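Local structure of fimbrial subunit CupB6 (5CYL) at residues Asp234-Arg239 / Ser317-Arg322; Gly278-Phe283 / Gly332-Ala337; Ser42-Tyr47 / Ser118-Tyr123. The protein probably acts as the adhesive tip of a chaperone-usher pilus of Pseudomonas aeruginosa, helping the bacterium to attach to surfaces and form biofilm. All blocks are in the same frame, centred on the assembly; numbering follows the deposited sequence.

Contacts 1 and 2 belong to the C-terminal half of the chain, which falls in the fimbrial protein family and is probably the pilin domain; contact 3 belongs to the N-terminal half, presumably the adhesin domain. The first two both reach the same sheet, their centres about 13 Å apart. They are joined directly: the hydroxyl of Y320 in contact 1 is hydrogen-bonded to the carbonyl oxygen of A334 in contact 2, and F283 packs against I321 and R322. Contact 3 stands far off beyond the chain's centre. Its centre is about 74 Å from that of contact 1 and about 78 Å from that of contact 2, with nearest atoms about 54 Å and 57 Å apart.

Contact 1. Residues Asp234-Arg239 / Ser317-Arg322; sequences DTSTER and SAAYIR
The loop that leads into strand 239-245 of the pilin-like β-sheet pairs irregularly with strand 311-322, with T235 opposite I321 and R239 opposite A318. These are two separate bridges, one residue out of step, and the chain loops outward at T237 between them. At the R239 end the pairing is regular: R239 N donates to A318 O and A318 N to R239 O, each at 2.7 Å. At the other end R322 N reaches D234 O at 3.0 Å, the donor lying nearly on the line of the carbonyl bond, and S236 N binds Y320 O at 2.9 Å. S236 bridges the irregular middle. Its chi1 of 72° sets OG between the backbone N and the carbonyl carbon, and from there the hydroxyl accepts Y320 N at 2.9 Å, a side-chain oxygen standing in where strand pairing would use a carbonyl. A319 CB points at the loop, 3.5 Å from S236 O. Y320 itself runs the other way, its hydroxyl bonded to A334 O and its side chain touching L221 and I285. R322 carries its guanidinium away from 234-239, NH1 bonding to the carbonyl of F229 and NE to that of G324. The exposed E238 approaches S317 OG through OE2, weakly and not certainly as a bond, while T235 CG2 meets I321 CG1 at 3.5 Å, the methyl crossing the isoleucine branch at a slant.

Contact 2. Residues Gly278-Phe283 / Gly332-Ala337; sequences GGAAGF and GVADGA
With phi 160° and psi -165°, G332 is stretched almost flat, and it meets G279, itself twisted into an unusual backbone shape, across a contact made mainly of main chain. Neither residue has a CB, so the two chains can close together: G279 C lies 3.9 Å from G332 CA, and A280 N lies 3.7 Å from the same CA. One hydrogen bond fastens the crossing. A280 N donates to V333 O at 3.1 Å; the bond is fairly straight at the hydrogen (160°), but the donor comes in from well above the carbonyl plane, away from the usual lone-pair direction. G279 CA also lies 3.4 Å from V333 O, a CA-H...O contact, so two consecutive residues of the loop lean on a single carbonyl. A280 CB points at the partner segment; it lies over the backbone of G332, 3.7 Å from G332 N and 4.4 Å from A334 CB. Beyond, A280 rests on I360 of strand 352-361, to which 332-337 is also paired through G332 and A334. The contact thus pins the loop before strand 283-289 against the irregular start of strand 332-343. With so little side chain involved, the hold near the surface depends on backbone polarity and on the close approach that glycine permits, rather than on a hydrophobic core.

Contact 3. Residues Ser42-Tyr47 / Ser118-Tyr123; sequences SLFLNY and STTSDY
S121 and L43, and next to them T119 and L45, are the hydrogen-bonded pairs of a regular antiparallel ladder between 42-47 and 118-123, the strand axes 4.4 Å apart at closest. L43 N and S121 O meet at 2.8 Å, as do S121 N and L43 O; L45 N likewise donates to T119 O and T119 N to L45 O. The two faces of this ladder differ sharply. On the face of L43, L45, T119 and S121 the packing is close. L45 CB and the T119 methyl CG2 run side by side, pointing the same way, 3.6 Å apart. L43 CD1 comes to Y123 CE2 at 4.1 Å, leucine and ring crossing at an angle. At the far end Y47, its chi1 near 60°, swings the ring across the start of the other strand, so that CE1 lies 3.4 Å from S118 N while the hydroxyl bonds to S114 N. The other face, of S42, F44, N46, S118, T120 and D122, is mostly polar apart from F44, more exposed and more thinly packed. There S118 OG gives a hydrogen bond to N46 OD1 at 3.3 Å, and F44 touches T120 through CD1 and CG2 at 4.0 Å. S42 and D122 also come together, but their oxygens are modelled too close for the distance to be trusted. In the fold, 35-50 is flanked by 6-22 on its other edge, with backbone bonds from F44 to D13 and from N46 to S11, and with Y47 packed on C10, half of the disulfide to C182. The L43 and L45 face looks across to strands 56-65 and 151-160 of a second sheet, where L45 meets L58 and A156, and L43 and Y123 meet L154.

Contact 1. Residues Asp234-Arg239 / Ser317-Arg322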
loop_
_atom_site.group_PDB
_atom_site.type_symbol
_atom_site.label_atom_id
_atom_site.label_comp_id
_atom_site.label_asym_id
_atom_site.label_seq_id
_atom_site.Cartn_x
_atom_site.Cartn_y
_atom_site.Cartn_z
ATOM N N ASP A 234 7.801 23.013 -39.084
ATOM C CA ASP A 234 6.414 22.946 -39.491
ATOM C C ASP A 234 5.958 21.525 -39.352
ATOM O O ASP A 234 6.742 20.616 -39.448
ATOM C CB ASP A 234 6.274 23.408 -40.938
ATOM C CG ASP A 234 6.159 24.893 -41.058
ATOM O OD1 ASP A 234 6.377 25.588 -40.057
ATOM O OD2 ASP A 234 5.854 25.374 -42.153
ATOM N N THR A 235 4.683 21.327 -39.102
ATOM C CA THR A 235 4.239 19.987 -38.797
ATOM C C THR A 235 2.971 19.606 -39.512
ATOM O O THR A 235 2.205 20.474 -39.906
ATOM C CB THR A 235 3.984 19.813 -37.307
ATOM O OG1 THR A 235 3.054 20.808 -36.868
ATOM C CG2 THR A 235 5.278 19.899 -36.464
ATOM N N SER A 236 2.750 18.297 -39.645
ATOM C CA SER A 236 1.584 17.771 -40.339
ATOM C C SER A 236 0.364 17.857 -39.423
ATOM O O SER A 236 0.492 18.325 -38.313
ATOM C CB SER A 236 1.847 16.352 -40.827
ATOM O OG SER A 236 1.880 15.391 -39.789
ATOM N N THR A 237 -0.825 17.479 -39.889
ATOM C CA THR A 237 -1.989 17.450 -39.006
ATOM C C THR A 237 -1.840 16.326 -37.965
ATOM O O THR A 237 -1.364 15.228 -38.327
ATOM C CB THR A 237 -3.251 17.286 -39.827
ATOM O OG1 THR A 237 -3.327 18.361 -40.773
ATOM C CG2 THR A 237 -4.455 17.325 -38.932
ATOM N N GLU A 238 -2.162 16.649 -36.692
ATOM C CA GLU A 238 -1.994 15.761 -35.508
ATOM C C GLU A 238 -2.872 14.562 -35.559
ATOM O O GLU A 238 -4.015 14.698 -35.935
ATOM C CB GLU A 238 -2.398 16.456 -34.231
ATOM C CG GLU A 238 -1.241 17.161 -33.602
ATOM C CD GLU A 238 -1.588 17.936 -32.352
ATOM O OE1 GLU A 238 -2.782 18.174 -32.057
ATOM O OE2 GLU A 238 -0.632 18.296 -31.640
ATOM N N ARG A 239 -2.359 13.415 -35.128
ATOM C CA ARG A 239 -3.135 12.194 -35.022
ATOM C C ARG A 239 -3.202 11.856 -33.549
ATOM O O ARG A 239 -2.200 11.826 -32.864
ATOM C CB ARG A 239 -2.475 11.067 -35.813
ATOM C CG ARG A 239 -2.358 11.340 -37.304
ATOM C CD ARG A 239 -3.724 11.326 -37.966
ATOM N NE ARG A 239 -3.685 11.717 -39.373
ATOM C CZ ARG A 239 -4.128 12.886 -39.836
ATOM N NH1 ARG A 239 -4.658 13.778 -39.005
ATOM N NH2 ARG A 239 -4.064 13.158 -41.139
ATOM N N SER A 317 -0.788 12.752 -28.999
ATOM C CA SER A 317 -1.016 13.130 -30.391
ATOM C C SER A 317 0.322 13.151 -31.120
ATOM O O SER A 317 1.349 13.481 -30.544
ATOM C CB SER A 317 -1.727 14.484 -30.494
ATOM O OG SER A 317 -0.814 15.540 -30.314
ATOM N N ALA A 318 0.312 12.795 -32.389
ATOM C CA ALA A 318 1.548 12.704 -33.170
ATOM C C ALA A 318 1.447 13.386 -34.537
ATOM O O ALA A 318 0.370 13.460 -35.119
ATOM C CB ALA A 318 1.955 11.254 -33.331
ATOM N N ALA A 319 2.578 13.890 -35.012
ATOM C CA ALA A 319 2.642 14.529 -36.324
ATOM C C ALA A 319 4.044 14.476 -36.875
ATOM O O ALA A 319 5.013 14.224 -36.147
ATOM C CB ALA A 319 2.145 15.960 -36.281
ATOM N N TYR A 320 4.146 14.647 -38.186
ATOM C CA TYR A 320 5.440 14.845 -38.840
ATOM C C TYR A 320 5.979 16.250 -38.555
ATOM O O TYR A 320 5.222 17.222 -38.495
ATOM C CB TYR A 320 5.279 14.646 -40.336
ATOM C CG TYR A 320 5.164 13.196 -40.695
ATOM C CD1 TYR A 320 6.217 12.314 -40.418
ATOM C CD2 TYR A 320 4.030 12.697 -41.303
ATOM C CE1 TYR A 320 6.139 10.972 -40.737
ATOM C CE2 TYR A 320 3.921 11.345 -41.616
ATOM C CZ TYR A 320 4.967 10.489 -41.331
ATOM O OH TYR A 320 4.904 9.142 -41.686
ATOM N N ILE A 321 7.284 16.358 -38.382
ATOM C CA ILE A 321 7.907 17.676 -38.234
ATOM C C ILE A 321 9.025 17.810 -39.238
ATOM O O ILE A 321 9.743 16.836 -39.507
ATOM C CB ILE A 321 8.445 17.896 -36.814
ATOM C CG1 ILE A 321 8.737 19.380 -36.578
ATOM C CG2 ILE A 321 9.654 17.006 -36.563
ATOM C CD1 ILE A 321 9.235 19.717 -35.191
ATOM N N ARG A 322 9.189 18.990 -39.800
ATOM C CA ARG A 322 10.287 19.184 -40.732
ATOM C C ARG A 322 11.581 19.611 -40.052
ATOM O O ARG A 322 11.655 20.682 -39.444
ATOM C CB ARG A 322 9.890 20.213 -41.750
ATOM C CG ARG A 322 10.990 20.520 -42.740
ATOM C CD ARG A 322 10.761 21.864 -43.379
ATOM N NE ARG A 322 11.960 22.357 -44.012
ATOM C CZ ARG A 322 11.973 23.345 -44.891
ATOM N NH1 ARG A 322 10.840 23.966 -45.230
ATOM N NH2 ARG A 322 13.126 23.723 -45.418
#

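Contact 2. Residues Gly278-Phe283 / Gly332-Ala337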
loop_
_atom_site.group_PDB
_atom_site.type_symbol
_atom_site.label_atom_id
_atom_site.label_comp_id
_atom_site.label_asym_id
_atom_site.label_seq_id
_atom_site.Cartn_x
_atom_site.Cartn_y
_atom_site.Cartn_z
ATOM N N GLY A 278 16.191 5.053 -45.339
ATOM C CA GLY A 278 15.879 4.577 -46.668
ATOM C C GLY A 278 14.525 5.028 -47.169
ATOM O O GLY A 278 13.945 4.387 -48.022
ATOM N N GLY A 279 14.020 6.132 -46.640
ATOM C CA GLY A 279 12.729 6.652 -47.038
ATOM C C GLY A 279 12.790 8.144 -47.210
ATOM O O GLY A 279 13.590 8.626 -47.981
ATOM N N ALA A 280 11.948 8.866 -46.483
ATOM C CA ALA A 280 11.933 10.318 -46.518
ATOM C C ALA A 280 13.112 10.860 -45.771
ATOM O O ALA A 280 13.614 10.234 -44.865
ATOM C CB ALA A 280 10.650 10.859 -45.923
ATOM N N ALA A 281 13.565 12.033 -46.163
ATOM C CA ALA A 281 14.676 12.683 -45.465
ATOM C C ALA A 281 14.332 14.094 -44.976
ATOM O O ALA A 281 13.540 14.801 -45.581
ATOM C CB ALA A 281 15.921 12.696 -46.336
ATOM N N GLY A 282 14.940 14.466 -43.850
ATOM C CA GLY A 282 14.802 15.809 -43.250
ATOM C C GLY A 282 13.521 16.005 -42.460
ATOM O O GLY A 282 13.064 17.131 -42.277
ATOM N N PHE A 283 12.947 14.898 -42.013
ATOM C CA PHE A 283 11.718 14.925 -41.268
ATOM C C PHE A 283 11.836 14.051 -40.060
ATOM O O PHE A 283 12.637 13.124 -40.022
ATOM C CB PHE A 283 10.543 14.441 -42.130
ATOM C CG PHE A 283 10.204 15.374 -43.245
ATOM C CD1 PHE A 283 10.889 15.316 -44.449
ATOM C CD2 PHE A 283 9.211 16.326 -43.082
ATOM C CE1 PHE A 283 10.581 16.200 -45.469
ATOM C CE2 PHE A 283 8.895 17.231 -44.090
ATOM C CZ PHE A 283 9.573 17.158 -45.294
ATOM N N GLY A 332 9.545 10.340 -49.432
ATOM C CA GLY A 332 9.573 8.905 -49.261
ATOM C C GLY A 332 8.714 8.316 -48.161
ATOM O O GLY A 332 7.821 8.954 -47.640
ATOM N N VAL A 333 8.993 7.068 -47.819
ATOM C CA VAL A 333 8.224 6.351 -46.796
ATOM C C VAL A 333 8.653 6.912 -45.457
ATOM O O VAL A 333 9.844 6.973 -45.233
ATOM C CB VAL A 333 8.517 4.849 -46.836
ATOM C CG1 VAL A 333 8.009 4.153 -45.568
ATOM C CG2 VAL A 333 7.905 4.267 -48.081
ATOM N N ALA A 334 7.709 7.352 -44.615
ATOM C CA ALA A 334 8.078 7.939 -43.326
ATOM C C ALA A 334 7.582 7.073 -42.183
ATOM O O ALA A 334 6.436 7.218 -41.700
ATOM C CB ALA A 334 7.549 9.344 -43.210
ATOM N N ASP A 335 8.461 6.209 -41.687
ATOM C CA ASP A 335 8.072 5.302 -40.598
ATOM C C ASP A 335 8.952 5.442 -39.368
ATOM O O ASP A 335 10.150 5.588 -39.482
ATOM C CB ASP A 335 8.023 3.851 -41.071
ATOM C CG ASP A 335 6.860 3.569 -42.029
ATOM O OD1 ASP A 335 5.938 4.397 -42.216
ATOM O OD2 ASP A 335 6.884 2.461 -42.615
ATOM N N GLY A 336 8.324 5.400 -38.197
ATOM C CA GLY A 336 9.080 5.485 -36.961
ATOM C C GLY A 336 8.528 4.581 -35.901
ATOM O O GLY A 336 7.370 4.174 -35.965
ATOM N N ALA A 337 9.341 4.277 -34.908
ATOM C CA ALA A 337 8.848 3.382 -33.858
ATOM C C ALA A 337 9.298 3.832 -32.487
ATOM O O ALA A 337 10.430 4.234 -32.334
ATOM C CB ALA A 337 9.324 1.979 -34.133
#

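Contact 3. Residues Ser42-Tyr47 / Ser118-Tyr123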
loop_
_atom_site.group_PDB
_atom_site.type_symbol
_atom_site.label_atom_id
_atom_site.label_comp_id
_atom_site.label_asym_id
_atom_site.label_seq_id
_atom_site.Cartn_x
_atom_site.Cartn_y
_atom_site.Cartn_z
ATOM N N SER A 42 -8.220 -14.970 19.655
ATOM C CA SER A 42 -8.585 -15.634 20.906
ATOM C C SER A 42 -7.392 -16.331 21.546
ATOM O O SER A 42 -6.743 -17.147 20.918
ATOM C CB SER A 42 -9.720 -16.631 20.679
ATOM O OG SER A 42 -10.463 -16.779 21.877
ATOM N N LEU A 43 -7.102 -15.984 22.793
ATOM C CA LEU A 43 -6.009 -16.619 23.557
ATOM C C LEU A 43 -6.557 -17.545 24.655
ATOM O O LEU A 43 -7.575 -17.229 25.264
ATOM C CB LEU A 43 -5.128 -15.554 24.196
ATOM C CG LEU A 43 -4.345 -14.653 23.245
ATOM C CD1 LEU A 43 -3.399 -13.773 24.046
ATOM C CD2 LEU A 43 -3.620 -15.477 22.170
ATOM N N PHE A 44 -5.916 -18.683 24.891
ATOM C CA PHE A 44 -6.242 -19.499 26.065
ATOM C C PHE A 44 -5.521 -18.965 27.299
ATOM O O PHE A 44 -4.282 -18.774 27.293
ATOM C CB PHE A 44 -5.832 -20.936 25.832
ATOM C CG PHE A 44 -6.714 -21.675 24.884
ATOM C CD1 PHE A 44 -8.069 -21.815 25.140
ATOM C CD2 PHE A 44 -6.175 -22.301 23.758
ATOM C CE1 PHE A 44 -8.873 -22.546 24.270
ATOM C CE2 PHE A 44 -6.975 -23.025 22.876
ATOM C CZ PHE A 44 -8.332 -23.139 23.132
ATOM N N LEU A 45 -6.281 -18.729 28.352
ATOM C CA LEU A 45 -5.672 -18.394 29.629
ATOM C C LEU A 45 -5.687 -19.610 30.590
ATOM O O LEU A 45 -6.731 -20.100 30.967
ATOM C CB LEU A 45 -6.333 -17.165 30.226
ATOM C CG LEU A 45 -5.716 -16.570 31.499
ATOM C CD1 LEU A 45 -4.189 -16.523 31.500
ATOM C CD2 LEU A 45 -6.297 -15.173 31.729
ATOM N N ASN A 46 -4.508 -20.090 30.964
ATOM C CA ASN A 46 -4.380 -21.260 31.828
ATOM C C ASN A 46 -3.745 -20.938 33.165
ATOM O O ASN A 46 -2.785 -20.163 33.274
ATOM C CB ASN A 46 -3.631 -22.354 31.089
ATOM C CG ASN A 46 -4.305 -22.708 29.785
ATOM O OD1 ASN A 46 -5.513 -22.711 29.713
ATOM N ND2 ASN A 46 -3.521 -22.967 28.739
ATOM N N TYR A 47 -4.337 -21.529 34.188
ATOM C CA TYR A 47 -3.899 -21.308 35.560
ATOM C C TYR A 47 -4.281 -22.537 36.322
ATOM O O TYR A 47 -5.145 -23.290 35.891
ATOM C CB TYR A 47 -4.607 -20.098 36.148
ATOM C CG TYR A 47 -6.116 -20.262 36.164
ATOM C CD1 TYR A 47 -6.836 -20.271 34.985
ATOM C CD2 TYR A 47 -6.817 -20.390 37.350
ATOM C CE1 TYR A 47 -8.220 -20.409 34.977
ATOM C CE2 TYR A 47 -8.196 -20.532 37.357
ATOM C CZ TYR A 47 -8.890 -20.542 36.166
ATOM O OH TYR A 47 -10.250 -20.666 36.151
ATOM N N SER A 118 -9.029 -23.168 33.170
ATOM C CA SER A 118 -9.007 -22.792 31.786
ATOM C C SER A 118 -10.070 -21.765 31.451
ATOM O O SER A 118 -11.231 -21.893 31.808
ATOM C CB SER A 118 -9.230 -24.031 30.954
ATOM O OG SER A 118 -8.539 -23.903 29.757
ATOM N N THR A 119 -9.642 -20.745 30.730
ATOM C CA THR A 119 -10.546 -19.741 30.199
ATOM C C THR A 119 -9.964 -19.099 28.933
ATOM O O THR A 119 -8.827 -19.363 28.572
ATOM C CB THR A 119 -10.853 -18.662 31.246
ATOM O OG1 THR A 119 -11.940 -17.883 30.788
ATOM C CG2 THR A 119 -9.648 -17.760 31.531
ATOM N N THR A 120 -10.740 -18.258 28.261
ATOM C CA THR A 120 -10.225 -17.574 27.067
ATOM C C THR A 120 -10.151 -16.045 27.269
ATOM O O THR A 120 -10.918 -15.477 28.025
ATOM C CB THR A 120 -11.086 -17.876 25.838
ATOM O OG1 THR A 120 -12.366 -17.288 26.051
ATOM C CG2 THR A 120 -11.230 -19.355 25.603
ATOM N N SER A 121 -9.204 -15.406 26.597
ATOM C CA SER A 121 -9.176 -13.951 26.431
ATOM C C SER A 121 -9.422 -13.600 24.943
ATOM O O SER A 121 -8.758 -14.163 24.056
ATOM C CB SER A 121 -7.849 -13.390 26.930
ATOM O OG SER A 121 -7.949 -11.983 27.154
ATOM N N ASP A 122 -10.339 -12.663 24.697
ATOM C CA ASP A 122 -10.806 -12.352 23.337
ATOM C C ASP A 122 -10.517 -10.915 22.918
ATOM O O ASP A 122 -10.841 -9.969 23.631
ATOM C CB ASP A 122 -12.301 -12.681 23.196
ATOM C CG ASP A 122 -12.566 -14.170 23.098
ATOM O OD1 ASP A 122 -11.616 -14.917 22.743
ATOM O OD2 ASP A 122 -13.708 -14.608 23.333
ATOM N N TYR A 123 -9.911 -10.772 21.740
ATOM C CA TYR A 123 -9.397 -9.474 21.262
ATOM C C TYR A 123 -9.776 -9.207 19.832
ATOM O O TYR A 123 -10.004 -10.136 19.045
ATOM C CB TYR A 123 -7.866 -9.429 21.311
ATOM C CG TYR A 123 -7.293 -9.593 22.680
ATOM C CD1 TYR A 123 -7.171 -8.503 23.550
ATOM C CD2 TYR A 123 -6.891 -10.846 23.114
ATOM C CE1 TYR A 123 -6.643 -8.666 24.814
ATOM C CE2 TYR A 123 -6.378 -11.010 24.383
ATOM C CZ TYR A 123 -6.272 -9.909 25.213
ATOM O OH TYR A 123 -5.756 -10.101 26.457
#